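Local atomic coordinates of DNA photolyase (Agrobacterium tumefaciens, PDB entry 4U63), a protein that probably repairs cyclobutane pyrimidine dimers in ultraviolet-damaged DNA with light, using a flavin cofactor and a methenyltetrahydrofolate antenna chromophore. Residues D329-K332 / S333-W337; V368-F371 / L372-L376; D235-I238 / D239-K243. One frame throughout, in Å; residues are numbered along the deposited sequence.

Contact 1: D329-K332 / S333-W337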
loop_
_atom_site.group_PDB
_atom_site.type_symbol
_atom_site.label_atom_id
_atom_site.label_comp_id
_atom_site.label_asym_id
_atom_site.label_seq_id
_atom_site.Cartn_x
_atom_site.Cartn_y
_atom_site.Cartn_z
ATOM N N ASP A 329 18.705 -15.954 14.785
ATOM C CA ASP A 329 19.161 -14.666 15.276
ATOM C C ASP A 329 20.408 -14.347 14.466
ATOM O O ASP A 329 21.524 -14.721 14.846
ATOM C CB ASP A 329 19.461 -14.737 16.779
ATOM C CG ASP A 329 20.005 -13.423 17.350
ATOM O OD1 ASP A 329 19.994 -12.383 16.654
ATOM O OD2 ASP A 329 20.449 -13.436 18.514
ATOM N N ASP A 330 20.205 -13.664 13.338
ATOM C CA ASP A 330 21.279 -13.369 12.390
ATOM C C ASP A 330 21.030 -12.014 11.731
ATOM O O ASP A 330 20.606 -11.913 10.566
ATOM C CB ASP A 330 21.379 -14.495 11.352
ATOM C CG ASP A 330 22.638 -14.415 10.499
ATOM O OD1 ASP A 330 23.306 -13.356 10.457
ATOM O OD2 ASP A 330 22.957 -15.431 9.850
ATOM N N GLU A 331 21.305 -10.965 12.499
ATOM C CA GLU A 331 21.080 -9.599 12.040
ATOM C C GLU A 331 21.989 -9.252 10.843
ATOM O O GLU A 331 21.608 -8.454 9.991
ATOM C CB GLU A 331 21.263 -8.628 13.212
ATOM C CG GLU A 331 20.965 -7.166 12.918
ATOM C CD GLU A 331 19.496 -6.850 12.640
ATOM O OE1 GLU A 331 18.597 -7.737 12.773
ATOM O OE2 GLU A 331 19.246 -5.674 12.286
ATOM N N LYS A 332 23.173 -9.862 10.773
ATOM C CA LYS A 332 24.066 -9.678 9.624
ATOM C C LYS A 332 23.393 -10.095 8.295
ATOM O O LYS A 332 23.433 -9.336 7.322
ATOM C CB LYS A 332 25.374 -10.441 9.855
ATOM C CG LYS A 332 26.414 -10.335 8.753
ATOM C CD LYS A 332 27.648 -11.157 9.113
ATOM C CE LYS A 332 28.641 -11.226 7.965
ATOM N NZ LYS A 332 29.322 -9.923 7.733
ATOM N N SER A 333 22.770 -11.278 8.262
ATOM C CA SER A 333 22.072 -11.741 7.056
ATOM C C SER A 333 20.847 -10.878 6.759
ATOM O O SER A 333 20.529 -10.625 5.595
ATOM C CB SER A 333 21.664 -13.212 7.182
ATOM O OG SER A 333 20.692 -13.394 8.202
ATOM N N PHE A 334 20.158 -10.432 7.810
ATOM C CA PHE A 334 19.011 -9.553 7.637
ATOM C C PHE A 334 19.449 -8.263 6.975
ATOM O O PHE A 334 18.810 -7.798 6.051
ATOM C CB PHE A 334 18.328 -9.223 8.960
ATOM C CG PHE A 334 17.197 -8.250 8.812
ATOM C CD1 PHE A 334 16.040 -8.607 8.121
ATOM C CD2 PHE A 334 17.285 -6.971 9.350
ATOM C CE1 PHE A 334 14.997 -7.705 7.977
ATOM C CE2 PHE A 334 16.243 -6.069 9.209
ATOM C CZ PHE A 334 15.100 -6.434 8.521
ATOM N N LYS A 335 20.545 -7.690 7.461
ATOM C CA LYS A 335 21.092 -6.471 6.860
ATOM C C LYS A 335 21.481 -6.687 5.394
ATOM O O LYS A 335 21.183 -5.838 4.543
ATOM C CB LYS A 335 22.277 -5.932 7.676
ATOM C CG LYS A 335 21.857 -5.207 8.944
ATOM C CD LYS A 335 23.069 -4.641 9.665
ATOM C CE LYS A 335 22.730 -4.201 11.078
ATOM N NZ LYS A 335 23.955 -3.779 11.805
ATOM N N ALA A 336 22.118 -7.821 5.089
ATOM C CA ALA A 336 22.482 -8.128 3.701
ATOM C C ALA A 336 21.235 -8.161 2.823
ATOM O O ALA A 336 21.238 -7.651 1.707
ATOM C CB ALA A 336 23.231 -9.444 3.608
ATOM N N TRP A 337 20.161 -8.752 3.346
ATOM C CA TRP A 337 18.879 -8.778 2.649
ATOM C C TRP A 337 18.350 -7.353 2.379
ATOM O O TRP A 337 18.027 -7.008 1.227
ATOM C CB TRP A 337 17.876 -9.633 3.451
ATOM C CG TRP A 337 16.491 -9.726 2.864
ATOM C CD1 TRP A 337 16.079 -10.559 1.865
ATOM C CD2 TRP A 337 15.339 -8.975 3.260
ATOM N NE1 TRP A 337 14.753 -10.357 1.594
ATOM C CE2 TRP A 337 14.267 -9.393 2.441
ATOM C CE3 TRP A 337 15.108 -7.983 4.224
ATOM C CZ2 TRP A 337 12.979 -8.860 2.561
ATOM C CZ3 TRP A 337 13.831 -7.446 4.336
ATOM C CH2 TRP A 337 12.781 -7.886 3.508
#
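Asp-330 and Phe-334 meet at the first turn of helix 331-338, where Phe-334 N donates to Asp-330 O at 3.2 Å with an N-H...O angle of 160°, and the next regular bond follows from Lys-335 N to Glu-331 O (2.8 Å). Asp-330 is the N-cap. With CG swung anti to its own backbone N (chi1 -168°), the carboxylate folds over the helix start, and OD1 accepts from Ser-333 N at 3.1 Å, met from well above the carboxylate plane rather than within it. Ser-333 OG, in the one of its two deposited conformers given here, also donates to Asp-330 O at 2.8 Å, so that carbonyl takes two donors. OD2 of Asp-330 forms a salt bridge with Arg-328, just before the helix.

From the first residue of the helix, Glu-331 runs alongside Phe-334, both pointing the same way. Glu-331 OE1 lies 3.7 Å from Phe-334 CD2, with carboxylate and ring planes inclined by 39°. Lys-382 binds this pair from outside, as salt-bridge partner of OE1 and cation-pi partner of the ring. Lys-335 passes its CE at 3.9 Å from Glu-331 CG. For Asp-330 the capping N-H, the helix end and Arg-328 would probably favour the charged form; for Glu-331 that effect would come mainly from Lys-382.

Contact 2: V368-F371 / L372-L376; sequences VASF and LIKHL
Phe-371 turns its CG anti to the backbone N (chi1 -169°), whereas His-375 holds CG beside its own N and anti to the carbonyl carbon (chi1 -76°); together these settings bring the CB of His-375 over one face of the phenyl ring. The CH-pi contact is offset toward the rim, with His-375 CB 3.6 Å from Phe-371 CD1. The imidazole is nearly parallel to the phenyl ring, the planes 10° apart, but the two rings are slid aside, with centroids 5.0 Å from each other, and barely overlap. Leu-376 reaches the ring elsewhere: its CD2 lies 3.7 Å from Phe-371 CE2.

All this happens at the C-terminal end of helix 362-375, in the FAD-binding region of the photolyase fold, where Ala-369 touches the FAD. Regular i to i+4 bonding persists through Lys-374 N to Ser-370 O (2.8 Å). It then widens into a pi-type turn, seen in the bond from Leu-376 N to Phe-371 O, which spans five residues at 2.9 Å and runs nearly along the C=O axis.

Lys-374 lies with its chain extended alongside Ser-370, CD passing 3.7 Å from Ser-370 OG. Its ammonium donates to a water at 2.8 Å from NZ, and that water also sits by Ser-370 OG, although this second approach is unusually short and its direction unsettled. NZ is further held by the carbonyl oxygens of Arg-418 and Phe-416, so a buried cationic end is satisfied by neutral acceptors. His-375 NE2 is likewise engaged, by hydrogen bonding to His-480 ND1, which should restrain rotation of the imidazole beside the phenyl ring.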
loop_
_atom_site.group_PDB
_atom_site.type_symbol
_atom_site.label_atom_id
_atom_site.label_comp_id
_atom_site.label_asym_id
_atom_site.label_seq_id
_atom_site.Cartn_x
_atom_site.Cartn_y
_atom_site.Cartn_z
ATOM N N VAL A 368 11.540 -12.137 -2.659
ATOM C CA VAL A 368 12.403 -11.612 -1.590
ATOM C C VAL A 368 11.880 -11.989 -0.203
ATOM O O VAL A 368 12.664 -12.234 0.717
ATOM C CB VAL A 368 12.655 -10.083 -1.680
ATOM C CG1 VAL A 368 13.225 -9.704 -3.039
ATOM C CG2 VAL A 368 11.421 -9.265 -1.340
ATOM N N ALA A 369 10.561 -12.037 -0.070
ATOM C CA ALA A 369 9.925 -12.420 1.191
ATOM C C ALA A 369 10.244 -13.877 1.502
ATOM O O ALA A 369 10.646 -14.207 2.607
ATOM C CB ALA A 369 8.420 -12.184 1.122
ATOM N N SER A 370 10.078 -14.746 0.514
ATOM C CA SER A 370 10.419 -16.145 0.677
ATOM C C SER A 370 11.910 -16.332 0.987
ATOM O O SER A 370 12.279 -17.157 1.829
ATOM C CB SER A 370 10.019 -16.949 -0.563
ATOM O OG SER A 370 10.234 -18.329 -0.335
ATOM N N PHE A 371 12.773 -15.564 0.325
ATOM C CA PHE A 371 14.196 -15.668 0.608
ATOM C C PHE A 371 14.512 -15.359 2.082
ATOM O O PHE A 371 15.299 -16.071 2.719
ATOM C CB PHE A 371 15.008 -14.759 -0.291
ATOM C CG PHE A 371 16.479 -15.031 -0.224
ATOM C CD1 PHE A 371 17.041 -16.035 -0.996
ATOM C CD2 PHE A 371 17.303 -14.306 0.630
ATOM C CE1 PHE A 371 18.389 -16.310 -0.936
ATOM C CE2 PHE A 371 18.665 -14.573 0.693
ATOM C CZ PHE A 371 19.210 -15.576 -0.091
ATOM N N LEU A 372 13.894 -14.310 2.617
ATOM C CA LEU A 372 14.105 -13.937 4.016
ATOM C C LEU A 372 13.638 -15.019 4.990
ATOM O O LEU A 372 14.375 -15.422 5.887
ATOM C CB LEU A 372 13.366 -12.630 4.323
ATOM C CG LEU A 372 13.555 -12.069 5.729
ATOM C CD1 LEU A 372 15.014 -11.681 5.945
ATOM C CD2 LEU A 372 12.640 -10.886 5.964
ATOM N N ILE A 373 12.413 -15.492 4.780
ATOM C CA ILE A 373 11.743 -16.427 5.698
ATOM C C ILE A 373 12.342 -17.828 5.621
ATOM O O ILE A 373 12.558 -18.483 6.652
ATOM C CB ILE A 373 10.227 -16.494 5.368
ATOM C CG1 ILE A 373 9.577 -15.128 5.632
ATOM C CG2 ILE A 373 9.514 -17.588 6.170
ATOM C CD1 ILE A 373 8.264 -14.924 4.918
ATOM N N LYS A 374 12.601 -18.295 4.404
ATOM C CA LYS A 374 13.025 -19.683 4.197
ATOM C C LYS A 374 14.520 -19.836 4.029
ATOM O O LYS A 374 15.128 -20.608 4.741
ATOM C CB LYS A 374 12.256 -20.283 3.035
ATOM C CG LYS A 374 10.765 -20.219 3.324
ATOM C CD LYS A 374 9.938 -20.906 2.292
ATOM C CE LYS A 374 8.477 -20.858 2.688
ATOM N NZ LYS A 374 7.657 -21.550 1.680
ATOM N N HIS A 375 15.120 -19.099 3.108
ATOM C CA HIS A 375 16.575 -19.197 2.924
ATOM C C HIS A 375 17.379 -18.643 4.085
ATOM O O HIS A 375 18.391 -19.237 4.447
ATOM C CB HIS A 375 17.010 -18.546 1.617
ATOM C CG HIS A 375 16.706 -19.380 0.425
ATOM N ND1 HIS A 375 15.432 -19.503 -0.081
ATOM C CD2 HIS A 375 17.498 -20.153 -0.350
ATOM C CE1 HIS A 375 15.452 -20.306 -1.123
ATOM N NE2 HIS A 375 16.690 -20.715 -1.307
ATOM N N LEU A 376 16.942 -17.526 4.675
ATOM C CA LEU A 376 17.657 -16.956 5.834
ATOM C C LEU A 376 17.030 -17.332 7.187
ATOM O O LEU A 376 17.628 -17.098 8.227
ATOM C CB LEU A 376 17.777 -15.436 5.702
ATOM C CG LEU A 376 18.345 -14.946 4.369
ATOM C CD1 LEU A 376 18.439 -13.427 4.352
ATOM C CD2 LEU A 376 19.711 -15.567 4.097
HETATM O O HOH W 1 8.588 -20.247 -0.661
#

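Contact 3: D235-I238 / D239-K243; sequences DDFI and DGALK
Phe-237 and Leu-242 close off the C-terminal end of helix 227-238, where the chain leaves regular winding and turns into the loop before helix 245-248. The evidence is in the bonding. Asp-239 N still reaches Asp-235 O at 3.0 Å, but Phe-237 O then takes Leu-242 N, five residues on, at 2.9 Å (N-H...O angle 161°), besides a weak bond from Gly-240 N.

The packed side centres on the Phe-237 ring. The CG of Phe-237 stands anti to the backbone N (chi1 -177°), which carries the ring under the returning loop. Leu-242 N lies over one face, near the rim and 3.4 Å from Phe-237 CE1, and Leu-242 CB makes a CH-pi contact over the face. Ala-241 CB adds 3.8 Å to Phe-237 CD1. Ile-238 runs beside Leu-242, pointing the same way, with CD1 3.9 Å from Leu-242 CD2; both side chains also rest on Leu-281. Phe-293 packs against the phenyl ring.

The other side is looser and acidic. Asp-235, Asp-236 and Asp-239 are exposed, their carboxylates well separated from one another, and water stands in for direct backbone bonds. One water gives a hydrogen to Asp-236 O and accepts from Ala-241 N at 2.9 Å; a second donates to both Ile-238 O and Gly-240 O, at 2.9 Å from the carbonyl oxygen of Gly-240.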
loop_
_atom_site.group_PDB
_atom_site.type_symbol
_atom_site.label_atom_id
_atom_site.label_comp_id
_atom_site.label_asym_id
_atom_site.label_seq_id
_atom_site.Cartn_x
_atom_site.Cartn_y
_atom_site.Cartn_z
ATOM N N ASP A 235 -5.584 6.715 -15.929
ATOM C CA ASP A 235 -5.780 7.033 -17.356
ATOM C C ASP A 235 -4.756 6.342 -18.258
ATOM O O ASP A 235 -5.101 5.748 -19.301
ATOM C CB ASP A 235 -5.675 8.548 -17.594
ATOM C CG ASP A 235 -6.889 9.327 -17.098
ATOM O OD1 ASP A 235 -7.904 8.725 -16.702
ATOM O OD2 ASP A 235 -6.816 10.576 -17.111
ATOM N N ASP A 236 -3.496 6.441 -17.869
ATOM C CA ASP A 236 -2.425 5.845 -18.644
ATOM C C ASP A 236 -2.531 4.317 -18.691
ATOM O O ASP A 236 -2.270 3.704 -19.728
ATOM C CB ASP A 236 -1.066 6.258 -18.085
ATOM C CG ASP A 236 0.078 5.792 -18.964
ATOM O OD1 ASP A 236 0.067 6.089 -20.186
ATOM O OD2 ASP A 236 0.980 5.129 -18.433
ATOM N N PHE A 237 -2.933 3.710 -17.570
ATOM C CA PHE A 237 -3.097 2.278 -17.516
ATOM C C PHE A 237 -4.244 1.812 -18.419
ATOM O O PHE A 237 -4.088 0.855 -19.187
ATOM C CB PHE A 237 -3.336 1.802 -16.082
ATOM C CG PHE A 237 -3.439 0.311 -15.954
ATOM C CD1 PHE A 237 -2.330 -0.492 -16.205
ATOM C CD2 PHE A 237 -4.642 -0.302 -15.586
ATOM C CE1 PHE A 237 -2.412 -1.867 -16.088
ATOM C CE2 PHE A 237 -4.730 -1.683 -15.484
ATOM C CZ PHE A 237 -3.616 -2.462 -15.733
ATOM N N ILE A 238 -5.383 2.493 -18.348
ATOM C CA ILE A 238 -6.554 2.100 -19.159
ATOM C C ILE A 238 -6.210 2.200 -20.639
ATOM O O ILE A 238 -6.478 1.276 -21.414
ATOM C CB ILE A 238 -7.806 2.946 -18.826
ATOM C CG1 ILE A 238 -8.270 2.695 -17.374
ATOM C CG2 ILE A 238 -8.954 2.658 -19.808
ATOM C CD1 ILE A 238 -8.695 1.276 -17.044
ATOM N N ASP A 239 -5.583 3.317 -21.007
ATOM C CA ASP A 239 -5.165 3.566 -22.384
ATOM C C ASP A 239 -3.861 2.846 -22.752
ATOM O O ASP A 239 -3.408 2.939 -23.893
ATOM C CB ASP A 239 -4.960 5.083 -22.641
ATOM C CG ASP A 239 -6.250 5.817 -23.028
ATOM O OD1 ASP A 239 -7.314 5.193 -23.187
ATOM O OD2 ASP A 239 -6.185 7.053 -23.180
ATOM N N GLY A 240 -3.255 2.151 -21.789
ATOM C CA GLY A 240 -1.979 1.508 -21.990
ATOM C C GLY A 240 -1.937 0.067 -21.545
ATOM O O GLY A 240 -2.579 -0.800 -22.153
ATOM N N ALA A 241 -1.195 -0.165 -20.457
ATOM C CA ALA A 241 -0.804 -1.507 -20.015
ATOM C C ALA A 241 -1.947 -2.427 -19.600
ATOM O O ALA A 241 -1.720 -3.621 -19.411
ATOM C CB ALA A 241 0.226 -1.410 -18.893
ATOM N N LEU A 242 -3.165 -1.912 -19.450
ATOM C CA LEU A 242 -4.308 -2.817 -19.261
ATOM C C LEU A 242 -4.307 -3.846 -20.392
ATOM O O LEU A 242 -4.581 -5.024 -20.172
ATOM C CB LEU A 242 -5.631 -2.072 -19.226
ATOM C CG LEU A 242 -6.901 -2.938 -19.130
ATOM C CD1 LEU A 242 -6.865 -3.901 -17.948
ATOM C CD2 LEU A 242 -8.114 -2.030 -19.039
ATOM N N LYS A 243 -3.987 -3.394 -21.605
ATOM C CA LYS A 243 -3.842 -4.308 -22.720
ATOM C C LYS A 243 -2.607 -5.189 -22.520
ATOM O O LYS A 243 -1.462 -4.696 -22.500
ATOM C CB LYS A 243 -3.735 -3.570 -24.059
ATOM C CG LYS A 243 -3.842 -4.529 -25.235
ATOM C CD LYS A 243 -3.758 -3.826 -26.566
ATOM C CE LYS A 243 -3.791 -4.808 -27.734
ATOM N NZ LYS A 243 -4.264 -4.182 -28.994
HETATM O O HOH W 2 0.487 2.076 -19.736
HETATM O O HOH W 3 -5.007 0.059 -23.561
#

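How the contacts relate
Contacts 1 and 2 are neighbours, their centres 11 Å apart, and they touch directly. Trp-337 NE1 approaches Val-368 O at 2.9 Å, a probable hydrogen bond, while Phe-334 CD1 packs on Leu-372 CD1 at 3.9 Å; helix 331-338 is thereby fastened to helix 362-375. Contact 3 stands apart, its centre 33 Å from that of contact 2 and 40 Å from that of contact 1. The FAD lies near both contact 2 and contact 3: the side chain of Ala-369 is about 4 Å from it and that of Phe-237 about 5 Å. Contact 1 is nearer the antenna folate, about 10 Å from the Lys-335 side chain.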